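PDB 4R7S: tetratricopeptide repeat protein from Parabacteroides merdae ATCC 43184, which is of unknown function but, as an all-helical tetratricopeptide repeat protein, probably offers a surface for binding other proteins or peptides. Local coordinates for residues 107-112 and 137-142; 76-81 and 99-104. All coordinates share one frame; numbering follows the deposited sequence. Where two conformers were deposited one is given.

Contact 1 (107-112 and 137-142); sequences EHQEAL and EVNEKS. With EDO (1,2-ethanediol), chain I.
Two side-chain amides, those of Gln109 and Asn139, meet with their planes turned 54° apart, and the one hydrogen bond between 107-112 and 137-142 forms there. Asn139 ND2 gives its N-H to Gln109 OE1 at 2.8 Å, almost straight at 170°. It arrives in the carbonyl plane of Gln109 on a lone pair, while OE1 lies practically in the amide plane of Asn139. Val138 covers the Gln109 amide from above its plane, with CG2 3.4 Å from NE2, and the two side chains run past each other in opposite directions. The imidazole of His108, at the N-cap of helix 109-121, takes no part in the contact: one face has Glu110 N 4.2 Å above it, displaced toward the rim, and Ala111 CB lies at the edge in the ring plane.

Beside the amides, the other branch of Val138 carries the contact outward. Its CG1 is held anti to the carbonyl carbon (chi1 -51°), which sends it to the extended side chain of Glu107, 3.6 Å from OE1. Asn139 is the first residue to leave helix 125-138 and begins a type I turn to Ser142, whose hydroxyl caps Ala145 N at the next helix. Glu110 faces elsewhere: OE1 makes a salt bridge to Arg144, and a 1,2-ethanediol probably left from crystallisation donates a hydrogen bond from its O2 hydroxyl to Glu110 OE2 at 3.2 Å.

Thus the start of helix 109-121 meets the end of helix 125-138, the open end of an antiparallel helical hairpin. A single nearly straight hydrogen bond between two side-chain amides sets how those amides sit, with one valine supplying the apolar cover. Glu107 OE2 and Glu137 OE2 stand 5.4 Å apart, and any repulsion is probably eased by the long, weak ion pair of Glu137 with Lys134.

Contact 2 (76-81 and 99-104); sequences TILENR and NTLLIE. With EDO (1,2-ethanediol), chain H.
Apolar packing alone joins 76-81 to 99-104, and Leu78 and Leu101 are at its centre. Leu101 CD1 comes in alongside helix 75-87, 3.9 Å from Leu78 CB and 3.8 Å from the backbone N of Glu79; CG stands anti to the backbone N (chi1 -151°), bringing that methyl against the backbone where Leu78 passes into Glu79. Thr100 turns its methyl to the same partner: CG2, anti to the backbone N and thereby aimed at Leu78, lies 3.7 Å from Leu78 CD1, the two side chains crossing at about a right angle. Glu79 adds its CB, 4.0 Å from Leu101 CD1.

No hydrogen bond links 76-81 to 99-104. Thr100 OG1 pairs with Asn96 O one turn back. Asn80 ND2 reaches Thr76 O at 2.7 Å from above the carbonyl plane, and the same oxygen accepts Asn80 N, a double grip on one carbonyl. Asn80 OD1 receives a weak bond from O1 of a 1,2-ethanediol, which also bonds Thr49. With a leucine here, Thr76 O would probably keep its backbone bond but lose its second donor, and the diol would lose its mate on this helix. Just outside 99-104, a salt bridge from Arg81 to Asp97 ties the two helices again.

The axes of the two short segments pass 9.7 Å apart with their directions 143° from each other, an antiparallel pair of successive helices in close contact. Such helical hairpins, stacked one after another, are the building pattern of the tetratricopeptide repeat fold.

In the fold
Both contacts join the beginning of one helix to the end of the next in the chain, at the same end of neighbouring helical hairpins, and their centres lie about 15 Å apart. Contact 2 is partly buried and relies on leucine and threonine methyls; contact 1 is a surface contact, where an amide-to-amide hydrogen bond and the methyls of one valine do the work. They share no helix but touch each other: His108 packs against Leu101 and Glu79, and Leu112 against Leu102, where helix 109-121 lies on helix 91-104. Between its segments the partly buried contact is apolar packing throughout, while the surface contact mixes a polar bond with valine cover.

Contact 1 (107-112 and 137-142)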
loop_
_atom_site.group_PDB
_atom_site.type_symbol
_atom_site.label_atom_id
_atom_site.label_comp_id
_atom_site.label_asym_id
_atom_site.label_seq_id
_atom_site.Cartn_x
_atom_site.Cartn_y
_atom_site.Cartn_z
ATOM N N GLU A 107 -13.249 14.086 5.934
ATOM C CA GLU A 107 -13.664 13.668 4.585
ATOM C C GLU A 107 -12.482 13.435 3.619
ATOM O O GLU A 107 -12.710 13.352 2.400
ATOM C CB GLU A 107 -14.639 14.689 3.965
ATOM C CG GLU A 107 -15.932 14.884 4.734
ATOM C CD GLU A 107 -17.008 15.701 4.037
ATOM O OE1 GLU A 107 -16.808 16.089 2.861
ATOM O OE2 GLU A 107 -18.075 15.918 4.659
ATOM N N HIS A 108 -11.237 13.323 4.142
ATOM C CA HIS A 108 -10.040 13.095 3.312
ATOM C C HIS A 108 -10.014 11.617 2.892
ATOM O O HIS A 108 -9.717 10.732 3.704
ATOM C CB HIS A 108 -8.755 13.516 4.055
ATOM C CG HIS A 108 -7.536 13.580 3.183
ATOM N ND1 HIS A 108 -6.491 12.686 3.338
ATOM C CD2 HIS A 108 -7.212 14.457 2.203
ATOM C CE1 HIS A 108 -5.589 13.017 2.431
ATOM N NE2 HIS A 108 -5.972 14.082 1.727
ATOM N N GLN A 109 -10.371 11.367 1.624
ATOM C CA GLN A 109 -10.550 10.038 1.032
ATOM C C GLN A 109 -9.307 9.138 1.067
ATOM O O GLN A 109 -9.462 7.961 1.366
ATOM C CB GLN A 109 -11.115 10.130 -0.394
ATOM C CG GLN A 109 -12.549 10.666 -0.378
ATOM C CD GLN A 109 -13.215 10.723 -1.734
ATOM O OE1 GLN A 109 -13.231 9.756 -2.494
ATOM N NE2 GLN A 109 -13.862 11.838 -2.031
ATOM N N GLU A 110 -8.107 9.643 0.796
ATOM C CA GLU A 110 -6.930 8.765 0.860
ATOM C C GLU A 110 -6.680 8.294 2.292
ATOM O O GLU A 110 -6.333 7.129 2.485
ATOM C CB GLU A 110 -5.676 9.448 0.305
ATOM C CG GLU A 110 -4.444 8.544 0.290
ATOM C CD GLU A 110 -4.408 7.490 -0.802
ATOM O OE1 GLU A 110 -5.213 7.574 -1.761
ATOM O OE2 GLU A 110 -3.540 6.595 -0.719
ATOM N N ALA A 111 -6.849 9.201 3.282
ATOM C CA ALA A 111 -6.658 8.884 4.698
ATOM C C ALA A 111 -7.702 7.845 5.171
ATOM O O ALA A 111 -7.334 6.876 5.841
ATOM C CB ALA A 111 -6.749 10.152 5.550
ATOM N N LEU A 112 -8.982 8.042 4.796
ATOM C CA LEU A 112 -10.078 7.144 5.142
ATOM C C LEU A 112 -9.812 5.737 4.607
ATOM O O LEU A 112 -9.970 4.767 5.351
ATOM C CB LEU A 112 -11.415 7.679 4.600
ATOM C CG LEU A 112 -12.036 8.856 5.342
ATOM C CD1 LEU A 112 -13.072 9.537 4.488
ATOM C CD2 LEU A 112 -12.625 8.421 6.692
ATOM N N GLU A 137 -20.143 8.035 1.204
ATOM C CA GLU A 137 -21.034 9.121 1.600
ATOM C C GLU A 137 -20.559 10.422 0.915
ATOM O O GLU A 137 -21.400 11.275 0.601
ATOM C CB GLU A 137 -21.039 9.220 3.142
ATOM C CG GLU A 137 -21.558 10.491 3.789
ATOM C CD GLU A 137 -21.310 10.563 5.288
ATOM O OE1 GLU A 137 -21.252 9.493 5.941
ATOM O OE2 GLU A 137 -21.167 11.694 5.810
ATOM N N VAL A 138 -19.224 10.564 0.653
ATOM C CA VAL A 138 -18.685 11.772 -0.008
ATOM C C VAL A 138 -18.427 11.508 -1.508
ATOM O O VAL A 138 -18.296 12.447 -2.280
ATOM C CB VAL A 138 -17.419 12.393 0.678
ATOM C CG1 VAL A 138 -17.625 12.618 2.173
ATOM C CG2 VAL A 138 -16.166 11.570 0.425
ATOM N N ASN A 139 -18.345 10.247 -1.910
ATOM C CA ASN A 139 -18.044 9.857 -3.282
ATOM C C ASN A 139 -18.721 8.527 -3.527
ATOM O O ASN A 139 -18.114 7.461 -3.354
ATOM C CB ASN A 139 -16.520 9.809 -3.470
ATOM C CG ASN A 139 -15.989 9.330 -4.790
ATOM O OD1 ASN A 139 -16.710 9.170 -5.768
ATOM N ND2 ASN A 139 -14.687 9.094 -4.839
ATOM N N GLU A 140 -20.003 8.596 -3.912
ATOM C CA GLU A 140 -20.866 7.447 -4.204
ATOM C C GLU A 140 -20.230 6.536 -5.251
ATOM O O GLU A 140 -20.385 5.316 -5.185
ATOM C CB GLU A 140 -22.245 7.948 -4.694
ATOM C CG GLU A 140 -23.275 6.856 -4.964
ATOM C CD GLU A 140 -24.627 7.312 -5.482
ATOM O OE1 GLU A 140 -25.114 8.378 -5.038
ATOM O OE2 GLU A 140 -25.241 6.553 -6.266
ATOM N N LYS A 141 -19.484 7.141 -6.187
ATOM C CA LYS A 141 -18.866 6.469 -7.324
ATOM C C LYS A 141 -17.606 5.678 -6.957
ATOM O O LYS A 141 -17.169 4.884 -7.786
ATOM C CB LYS A 141 -18.547 7.510 -8.419
ATOM N N SER A 142 -17.046 5.845 -5.729
ATOM C CA SER A 142 -15.800 5.174 -5.297
ATOM C C SER A 142 -15.832 3.648 -5.416
ATOM O O SER A 142 -16.639 2.970 -4.772
ATOM C CB SER A 142 -15.432 5.550 -3.864
ATOM O OG SER A 142 -14.226 4.914 -3.468
HETATM C C1 EDO I . -3.339 1.852 -0.443
HETATM O O1 EDO I . -2.384 1.364 0.487
HETATM C C2 EDO I . -2.896 3.242 -0.979
HETATM O O2 EDO I . -3.806 3.711 -1.967
#

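Contact 2 (76-81 and 99-104)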
loop_
_atom_site.group_PDB
_atom_site.type_symbol
_atom_site.label_atom_id
_atom_site.label_comp_id
_atom_site.label_asym_id
_atom_site.label_seq_id
_atom_site.Cartn_x
_atom_site.Cartn_y
_atom_site.Cartn_z
ATOM N N THR A 76 -0.384 16.764 3.732
ATOM C CA THR A 76 0.678 16.143 2.937
ATOM C C THR A 76 1.681 15.422 3.818
ATOM O O THR A 76 1.877 14.234 3.612
ATOM C CB THR A 76 1.361 17.149 2.021
ATOM O OG1 THR A 76 0.371 17.703 1.160
ATOM C CG2 THR A 76 2.450 16.509 1.168
ATOM N N ILE A 77 2.262 16.099 4.816
ATOM C CA ILE A 77 3.250 15.494 5.706
ATOM C C ILE A 77 2.633 14.287 6.457
ATOM O O ILE A 77 3.258 13.234 6.494
ATOM C CB ILE A 77 3.894 16.550 6.669
ATOM C CG1 ILE A 77 4.452 17.749 5.863
ATOM C CG2 ILE A 77 5.019 15.908 7.520
ATOM C CD1 ILE A 77 4.836 19.034 6.735
ATOM N N LEU A 78 1.401 14.419 6.979
ATOM C CA LEU A 78 0.738 13.354 7.727
ATOM C C LEU A 78 0.443 12.161 6.850
ATOM O O LEU A 78 0.702 11.032 7.256
ATOM C CB LEU A 78 -0.557 13.863 8.398
ATOM C CG LEU A 78 -0.353 14.801 9.593
ATOM C CD1 LEU A 78 -1.644 15.481 9.951
ATOM C CD2 LEU A 78 0.235 14.061 10.801
ATOM N N GLU A 79 -0.051 12.411 5.637
ATOM C CA GLU A 79 -0.368 11.373 4.656
ATOM C C GLU A 79 0.908 10.636 4.216
ATOM O O GLU A 79 0.882 9.419 4.105
ATOM C CB GLU A 79 -1.096 11.999 3.453
ATOM C CG GLU A 79 -1.453 11.025 2.347
ATOM C CD GLU A 79 -1.912 11.670 1.056
ATOM O OE1 GLU A 79 -2.839 12.510 1.105
ATOM O OE2 GLU A 79 -1.379 11.295 -0.012
ATOM N N ASN A 80 2.019 11.349 4.017
ATOM C CA ASN A 80 3.251 10.699 3.584
ATOM C C ASN A 80 3.930 9.910 4.712
ATOM O O ASN A 80 4.347 8.772 4.483
ATOM C CB ASN A 80 4.208 11.715 2.949
ATOM C CG ASN A 80 3.767 12.056 1.546
ATOM O OD1 ASN A 80 4.008 11.328 0.583
ATOM N ND2 ASN A 80 2.998 13.087 1.408
ATOM N N ARG A 81 3.989 10.472 5.918
ATOM C CA ARG A 81 4.608 9.811 7.078
ATOM C C ARG A 81 3.745 8.618 7.543
ATOM O O ARG A 81 4.295 7.580 7.917
ATOM C CB ARG A 81 4.815 10.831 8.203
ATOM C CG ARG A 81 5.783 10.455 9.316
ATOM C CD ARG A 81 5.068 10.926 10.558
ATOM N NE ARG A 81 5.910 11.435 11.624
ATOM C CZ ARG A 81 5.454 11.809 12.815
ATOM N NH1 ARG A 81 4.159 11.712 13.101
ATOM N NH2 ARG A 81 6.287 12.281 13.732
ATOM N N ASN A 99 -5.346 9.375 12.285
ATOM C CA ASN A 99 -6.268 9.909 13.280
ATOM C C ASN A 99 -6.108 11.417 13.402
ATOM O O ASN A 99 -7.106 12.130 13.406
ATOM C CB ASN A 99 -6.068 9.236 14.617
ATOM C CG ASN A 99 -6.629 7.846 14.667
ATOM O OD1 ASN A 99 -7.369 7.380 13.762
ATOM N ND2 ASN A 99 -6.295 7.160 15.755
ATOM N N THR A 100 -4.870 11.902 13.423
ATOM C CA THR A 100 -4.588 13.339 13.442
ATOM C C THR A 100 -5.199 13.951 12.175
ATOM O O THR A 100 -5.971 14.916 12.250
ATOM C CB THR A 100 -3.054 13.605 13.547
ATOM O OG1 THR A 100 -2.536 13.008 14.737
ATOM C CG2 THR A 100 -2.710 15.098 13.520
ATOM N N LEU A 101 -4.873 13.359 11.021
ATOM C CA LEU A 101 -5.365 13.821 9.729
ATOM C C LEU A 101 -6.901 13.878 9.684
ATOM O O LEU A 101 -7.448 14.934 9.374
ATOM C CB LEU A 101 -4.834 12.903 8.606
ATOM C CG LEU A 101 -4.642 13.530 7.268
ATOM C CD1 LEU A 101 -3.731 12.679 6.432
ATOM C CD2 LEU A 101 -5.951 13.704 6.560
ATOM N N LEU A 102 -7.581 12.758 10.020
ATOM C CA LEU A 102 -9.034 12.618 9.919
ATOM C C LEU A 102 -9.835 13.386 10.996
ATOM O O LEU A 102 -10.987 13.724 10.744
ATOM C CB LEU A 102 -9.436 11.132 9.855
ATOM C CG LEU A 102 -9.050 10.483 8.503
ATOM C CD1 LEU A 102 -9.031 8.976 8.569
ATOM C CD2 LEU A 102 -9.911 11.026 7.345
ATOM N N ILE A 103 -9.247 13.707 12.148
ATOM C CA ILE A 103 -9.960 14.545 13.114
ATOM C C ILE A 103 -9.984 15.976 12.501
ATOM O O ILE A 103 -11.012 16.647 12.571
ATOM C CB ILE A 103 -9.327 14.451 14.543
ATOM C CG1 ILE A 103 -9.584 13.058 15.212
ATOM C CG2 ILE A 103 -9.712 15.619 15.466
ATOM C CD1 ILE A 103 -11.070 12.544 15.327
ATOM N N GLU A 104 -8.908 16.360 11.782
ATOM C CA GLU A 104 -8.821 17.641 11.083
ATOM C C GLU A 104 -9.738 17.677 9.862
ATOM O O GLU A 104 -10.540 18.606 9.749
ATOM C CB GLU A 104 -7.378 17.953 10.670
ATOM C CG GLU A 104 -6.631 18.709 11.746
ATOM C CD GLU A 104 -6.935 20.190 11.870
ATOM O OE1 GLU A 104 -6.909 20.902 10.838
ATOM O OE2 GLU A 104 -7.123 20.651 13.019
HETATM C C1 EDO H . 4.972 13.745 -2.863
HETATM O O1 EDO H . 4.345 12.470 -2.679
HETATM C C2 EDO H . 5.195 14.466 -1.499
HETATM O O2 EDO H . 6.509 15.018 -1.438
#